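Local atomic coordinates of inorganic pyrophosphatase (Helicobacter pylori, PDB entry 2BQX), a protein that probably catalyses the magnesium-dependent hydrolysis of inorganic pyrophosphate to two phosphate ions, working as a homohexamer. Residues Pro51-Phe56 and Val76-Gly81; Leu61-Asp66 and Met100-Ile105. One frame throughout, in Å; residues are numbered along the deposited sequence.

Interaction 1. Residues Pro51-Phe56 and Val76-Gly81; sequences PANYGF and VAFQAG
The carboxamide of Asn53 grips the backbone of Val76-Phe78 with both of its polar ends. Its OD1 accepts the amide N of Phe78 at 2.9 Å, a fairly straight bond whose donor stands well above the carbonyl plane of the amide instead of lying on a lone pair. Its ND2 donates to the carbonyl O of Val76 at 3.1 Å, and here the geometry is close to ideal: the bond is almost linear (171°), and the acceptor lies nearly in the plane of the Asn53 amide. Two bonds to the main chain on either side of Ala77 hold the carboxamide against flipping, since exchanging its O and N would set donor against donor and acceptor against acceptor. OD1 also takes the backbone N of Lys23, so this buried oxygen has two donors. Asn53 begins strand 53-56 of the curled central sheet of the pyrophosphatase fold, with Tyr54, a predicted substrate ligand, next in sequence. The contact thus pins the connection between strands 69-72 and 83-96 to the start of that strand. Packing follows the same side chain. The chi1 of Phe78 (-59°) sets CG beside its own backbone N, which carries the ring to the amide that this N binds. The two side chains cross at about a right angle, their planes tilted 29° apart, and ND2 approaches the ring obliquely, 3.3 Å from CD2 of Phe78. Ala77 is brushed more lightly, its CA 3.4 Å from OD1 of Asn53. Beyond the pair, Phe78 packs on Val72 of the same chain and on Val40 of a second subunit, while the backbone N of Gln79 bonds to Tyr29 OH of that subunit.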
loop_
_atom_site.group_PDB
_atom_site.type_symbol
_atom_site.label_atom_id
_atom_site.label_comp_id
_atom_site.label_asym_id
_atom_site.label_seq_id
_atom_site.Cartn_x
_atom_site.Cartn_y
_atom_site.Cartn_z
ATOM N N PRO A 51 -1.712 13.985 -9.307
ATOM C CA PRO A 51 -0.334 13.851 -9.787
ATOM C C PRO A 51 0.735 14.499 -8.918
ATOM O O PRO A 51 1.926 14.410 -9.216
ATOM C CB PRO A 51 -0.404 14.462 -11.180
ATOM C CG PRO A 51 -1.379 15.570 -10.991
ATOM C CD PRO A 51 -2.473 14.925 -10.152
ATOM N N ALA A 52 0.308 15.152 -7.845
ATOM C CA ALA A 52 1.246 15.791 -6.925
ATOM C C ALA A 52 0.546 16.070 -5.621
ATOM O O ALA A 52 -0.664 15.910 -5.511
ATOM C CB ALA A 52 1.757 17.109 -7.505
ATOM N N ASN A 53 1.322 16.477 -4.629
ATOM C CA ASN A 53 0.753 16.844 -3.351
ATOM C C ASN A 53 0.104 18.183 -3.671
ATOM O O ASN A 53 0.588 18.919 -4.533
ATOM C CB ASN A 53 1.859 16.982 -2.311
ATOM C CG ASN A 53 2.572 15.662 -2.053
ATOM O OD1 ASN A 53 1.969 14.710 -1.538
ATOM N ND2 ASN A 53 3.856 15.590 -2.419
ATOM N N TYR A 54 -0.986 18.489 -2.982
ATOM C CA TYR A 54 -1.741 19.706 -3.243
ATOM C C TYR A 54 -2.130 20.434 -1.962
ATOM O O TYR A 54 -2.543 19.804 -0.992
ATOM C CB TYR A 54 -2.998 19.309 -4.016
ATOM C CG TYR A 54 -3.866 20.445 -4.477
ATOM C CD1 TYR A 54 -4.696 21.139 -3.590
ATOM C CD2 TYR A 54 -3.871 20.822 -5.816
ATOM C CE1 TYR A 54 -5.509 22.183 -4.041
ATOM C CE2 TYR A 54 -4.671 21.851 -6.271
ATOM C CZ TYR A 54 -5.485 22.528 -5.384
ATOM O OH TYR A 54 -6.266 23.548 -5.868
ATOM N N GLY A 55 -2.015 21.759 -1.962
ATOM C CA GLY A 55 -2.377 22.508 -0.774
ATOM C C GLY A 55 -2.559 23.992 -1.025
ATOM O O GLY A 55 -2.794 24.417 -2.156
ATOM N N PHE A 56 -2.451 24.789 0.029
ATOM C CA PHE A 56 -2.609 26.232 -0.113
ATOM C C PHE A 56 -1.565 26.975 0.708
ATOM O O PHE A 56 -0.951 26.409 1.615
ATOM C CB PHE A 56 -4.016 26.653 0.332
ATOM C CG PHE A 56 -4.250 26.524 1.814
ATOM C CD1 PHE A 56 -3.844 27.532 2.689
ATOM C CD2 PHE A 56 -4.847 25.378 2.340
ATOM C CE1 PHE A 56 -4.026 27.402 4.059
ATOM C CE2 PHE A 56 -5.032 25.237 3.709
ATOM C CZ PHE A 56 -4.621 26.252 4.574
ATOM N N VAL A 76 7.607 11.592 -3.274
ATOM C CA VAL A 76 6.853 11.032 -2.154
ATOM C C VAL A 76 5.551 11.775 -1.879
ATOM O O VAL A 76 5.375 12.913 -2.301
ATOM C CB VAL A 76 7.685 11.011 -0.844
ATOM C CG1 VAL A 76 8.976 10.247 -1.060
ATOM C CG2 VAL A 76 7.956 12.426 -0.358
ATOM N N ALA A 77 4.641 11.103 -1.180
ATOM C CA ALA A 77 3.343 11.666 -0.823
ATOM C C ALA A 77 3.357 12.169 0.627
ATOM O O ALA A 77 3.670 11.410 1.545
ATOM C CB ALA A 77 2.257 10.591 -0.989
ATOM N N PHE A 78 3.031 13.445 0.822
ATOM C CA PHE A 78 2.991 14.040 2.151
ATOM C C PHE A 78 1.582 13.881 2.723
ATOM O O PHE A 78 0.591 13.987 1.996
ATOM C CB PHE A 78 3.356 15.534 2.086
ATOM C CG PHE A 78 4.728 15.799 1.523
ATOM C CD1 PHE A 78 5.841 15.131 2.029
ATOM C CD2 PHE A 78 4.903 16.689 0.469
ATOM C CE1 PHE A 78 7.110 15.342 1.491
ATOM C CE2 PHE A 78 6.170 16.909 -0.078
ATOM C CZ PHE A 78 7.271 16.229 0.434
ATOM N N GLN A 79 1.507 13.639 4.026
ATOM C CA GLN A 79 0.239 13.445 4.725
ATOM C C GLN A 79 -0.668 14.667 4.705
ATOM O O GLN A 79 -0.227 15.782 4.997
ATOM C CB GLN A 79 0.523 13.052 6.173
ATOM C CG GLN A 79 -0.727 12.809 7.006
ATOM C CD GLN A 79 -0.410 12.035 8.271
ATOM O OE1 GLN A 79 0.004 10.875 8.213
ATOM N NE2 GLN A 79 -0.591 12.675 9.416
ATOM N N ALA A 80 -1.937 14.466 4.358
ATOM C CA ALA A 80 -2.872 15.586 4.332
ATOM C C ALA A 80 -2.861 16.189 5.729
ATOM O O ALA A 80 -2.873 15.467 6.724
ATOM C CB ALA A 80 -4.278 15.112 3.972
ATOM N N GLY A 81 -2.825 17.514 5.804
ATOM C CA GLY A 81 -2.796 18.162 7.099
ATOM C C GLY A 81 -1.404 18.608 7.506
ATOM O O GLY A 81 -1.265 19.431 8.408
#

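Interaction 2. Residues Leu61-Asp66 and Met100-Ile105; sequences LGSDGD and MDEKLI
Ser63 and Glu102 meet through a bent glutamate: with CG lodged between the backbone N and the carbonyl carbon (chi1 58°) and the chain folded again at chi2 (-72°), the carboxylate reaches the type I beta turn Gly62-Gly65, while the Ser63 hydroxyl lies beside its own backbone N. That turn lies in the loop between strands 53-56 and 69-72 of the pyrophosphatase fold, which carries the predicted magnesium ligand Asp64, and Glu102 sits on strand 99-108 of the central sheet. Both carboxylate oxygens are used, in a fork. OE2 of Glu102 accepts the hydroxyl OG of Ser63 at 2.7 Å, and OE1 accepts the Ser63 backbone N at 3.2 Å; each donor arrives on the syn side, about 35° out of the carboxylate plane. The two bonds tie the turn to the strand and so probably help position Asp64, which with Asp101 is predicted to bind magnesium. Within its loop Asp64 forms an Asx turn, OD2 accepting the backbone N of Asp66 at 3.0 Å from above the carboxylate plane. On the strand, Lys103 NZ forms a salt bridge to Asp101 OD2 and another to Asp69, a further predicted metal ligand. Water 1 bridges the two segments: it accepts from the Asp64 backbone N at 3.1 Å and lies 2.9 Å from both Asp101 OD1 and Glu102 OE1.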
loop_
_atom_site.group_PDB
_atom_site.type_symbol
_atom_site.label_atom_id
_atom_site.label_comp_id
_atom_site.label_asym_id
_atom_site.label_seq_id
_atom_site.Cartn_x
_atom_site.Cartn_y
_atom_site.Cartn_z
ATOM N N LEU A 61 -4.616 35.548 -0.518
ATOM C CA LEU A 61 -5.956 35.646 -1.069
ATOM C C LEU A 61 -5.849 35.514 -2.585
ATOM O O LEU A 61 -5.384 36.431 -3.265
ATOM C CB LEU A 61 -6.581 36.995 -0.675
ATOM C CG LEU A 61 -8.107 37.089 -0.627
ATOM C CD1 LEU A 61 -8.666 36.846 -2.014
ATOM C CD2 LEU A 61 -8.666 36.070 0.357
ATOM N N GLY A 62 -6.266 34.360 -3.099
ATOM C CA GLY A 62 -6.211 34.100 -4.527
ATOM C C GLY A 62 -7.404 34.633 -5.301
ATOM O O GLY A 62 -8.283 35.283 -4.733
ATOM N N SER A 63 -7.436 34.345 -6.601
ATOM C CA SER A 63 -8.513 34.799 -7.482
ATOM C C SER A 63 -9.933 34.475 -7.026
ATOM O O SER A 63 -10.834 35.295 -7.185
ATOM C CB SER A 63 -8.322 34.228 -8.892
ATOM O OG SER A 63 -7.149 34.731 -9.497
ATOM N N ASP A 64 -10.142 33.286 -6.472
ATOM C CA ASP A 64 -11.478 32.893 -6.044
ATOM C C ASP A 64 -11.835 33.253 -4.608
ATOM O O ASP A 64 -12.835 32.775 -4.083
ATOM C CB ASP A 64 -11.676 31.391 -6.259
ATOM C CG ASP A 64 -10.738 30.555 -5.418
ATOM O OD1 ASP A 64 -10.817 29.312 -5.515
ATOM O OD2 ASP A 64 -9.927 31.138 -4.663
ATOM N N GLY A 65 -11.020 34.083 -3.966
ATOM C CA GLY A 65 -11.321 34.474 -2.600
ATOM C C GLY A 65 -10.778 33.535 -1.541
ATOM O O GLY A 65 -10.937 33.782 -0.348
ATOM N N ASP A 66 -10.150 32.446 -1.969
ATOM C CA ASP A 66 -9.570 31.495 -1.029
ATOM C C ASP A 66 -8.050 31.580 -1.134
ATOM O O ASP A 66 -7.515 32.123 -2.104
ATOM C CB ASP A 66 -10.046 30.072 -1.351
ATOM C CG ASP A 66 -11.504 29.840 -0.979
ATOM O OD1 ASP A 66 -12.069 28.813 -1.405
ATOM O OD2 ASP A 66 -12.085 30.674 -0.252
ATOM N N MET A 100 -11.193 32.320 -13.688
ATOM C CA MET A 100 -9.798 31.945 -13.800
ATOM C C MET A 100 -9.284 31.389 -12.484
ATOM O O MET A 100 -9.751 31.759 -11.405
ATOM C CB MET A 100 -8.959 33.147 -14.235
ATOM C CG MET A 100 -9.241 33.592 -15.660
ATOM S SD MET A 100 -9.100 32.227 -16.841
ATOM C CE MET A 100 -7.326 31.945 -16.851
ATOM N N ASP A 101 -8.329 30.477 -12.582
ATOM C CA ASP A 101 -7.757 29.873 -11.398
ATOM C C ASP A 101 -6.280 29.681 -11.681
ATOM O O ASP A 101 -5.873 29.493 -12.825
ATOM C CB ASP A 101 -8.437 28.534 -11.103
ATOM C CG ASP A 101 -8.110 28.002 -9.716
ATOM O OD1 ASP A 101 -7.454 28.717 -8.927
ATOM O OD2 ASP A 101 -8.522 26.865 -9.410
ATOM N N GLU A 102 -5.477 29.755 -10.633
ATOM C CA GLU A 102 -4.045 29.606 -10.777
ATOM C C GLU A 102 -3.571 28.567 -9.780
ATOM O O GLU A 102 -4.059 28.514 -8.650
ATOM C CB GLU A 102 -3.349 30.942 -10.498
ATOM C CG GLU A 102 -3.661 31.500 -9.112
ATOM C CD GLU A 102 -5.084 32.027 -8.996
ATOM O OE1 GLU A 102 -5.654 31.971 -7.884
ATOM O OE2 GLU A 102 -5.627 32.510 -10.014
ATOM N N LYS A 103 -2.643 27.719 -10.201
ATOM C CA LYS A 103 -2.101 26.714 -9.296
ATOM C C LYS A 103 -0.594 26.917 -9.304
ATOM O O LYS A 103 0.054 26.702 -10.323
ATOM C CB LYS A 103 -2.418 25.287 -9.773
ATOM C CG LYS A 103 -3.889 24.977 -10.021
ATOM C CD LYS A 103 -4.720 25.035 -8.757
ATOM C CE LYS A 103 -6.188 24.720 -9.052
ATOM N NZ LYS A 103 -7.060 25.010 -7.883
ATOM N N LEU A 104 -0.042 27.353 -8.181
ATOM C CA LEU A 104 1.395 27.548 -8.091
ATOM C C LEU A 104 2.050 26.171 -8.216
ATOM O O LEU A 104 1.504 25.180 -7.735
ATOM C CB LEU A 104 1.760 28.184 -6.743
ATOM C CG LEU A 104 1.274 29.620 -6.497
ATOM C CD1 LEU A 104 1.566 30.049 -5.058
ATOM C CD2 LEU A 104 1.964 30.548 -7.476
ATOM N N ILE A 105 3.202 26.108 -8.877
ATOM C CA ILE A 105 3.930 24.848 -9.043
ATOM C C ILE A 105 5.171 24.959 -8.171
ATOM O O ILE A 105 5.995 25.856 -8.368
ATOM C CB ILE A 105 4.366 24.626 -10.510
ATOM C CG1 ILE A 105 3.145 24.643 -11.438
ATOM C CG2 ILE A 105 5.141 23.306 -10.637
ATOM C CD1 ILE A 105 2.072 23.624 -11.117
HETATM O O HOH W 1 -8.321 31.002 -7.392
#

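How the interactions relate
From the N terminus, strand 53-56 comes first, followed by the loop holding 61-66, strand 69-72, the connection 76-81 and, after strand 83-96, residues 100-105. Interaction 1 therefore closes a short loop of 19 residues around strand 69-72, and interaction 2 a longer one of 33 residues. The loops cross, because 61-66 lies within the first and 76-81 within the second. The centres of the two interactions are about 17 Å apart, on opposite sides of the chain's centre, yet both reach the same sheet. Tyr54 OH and Lys103 NZ join them directly, 2.6 Å apart in a probable hydrogen bond that links strand 53-56 to strand 99-108 beside the predicted metal ligands.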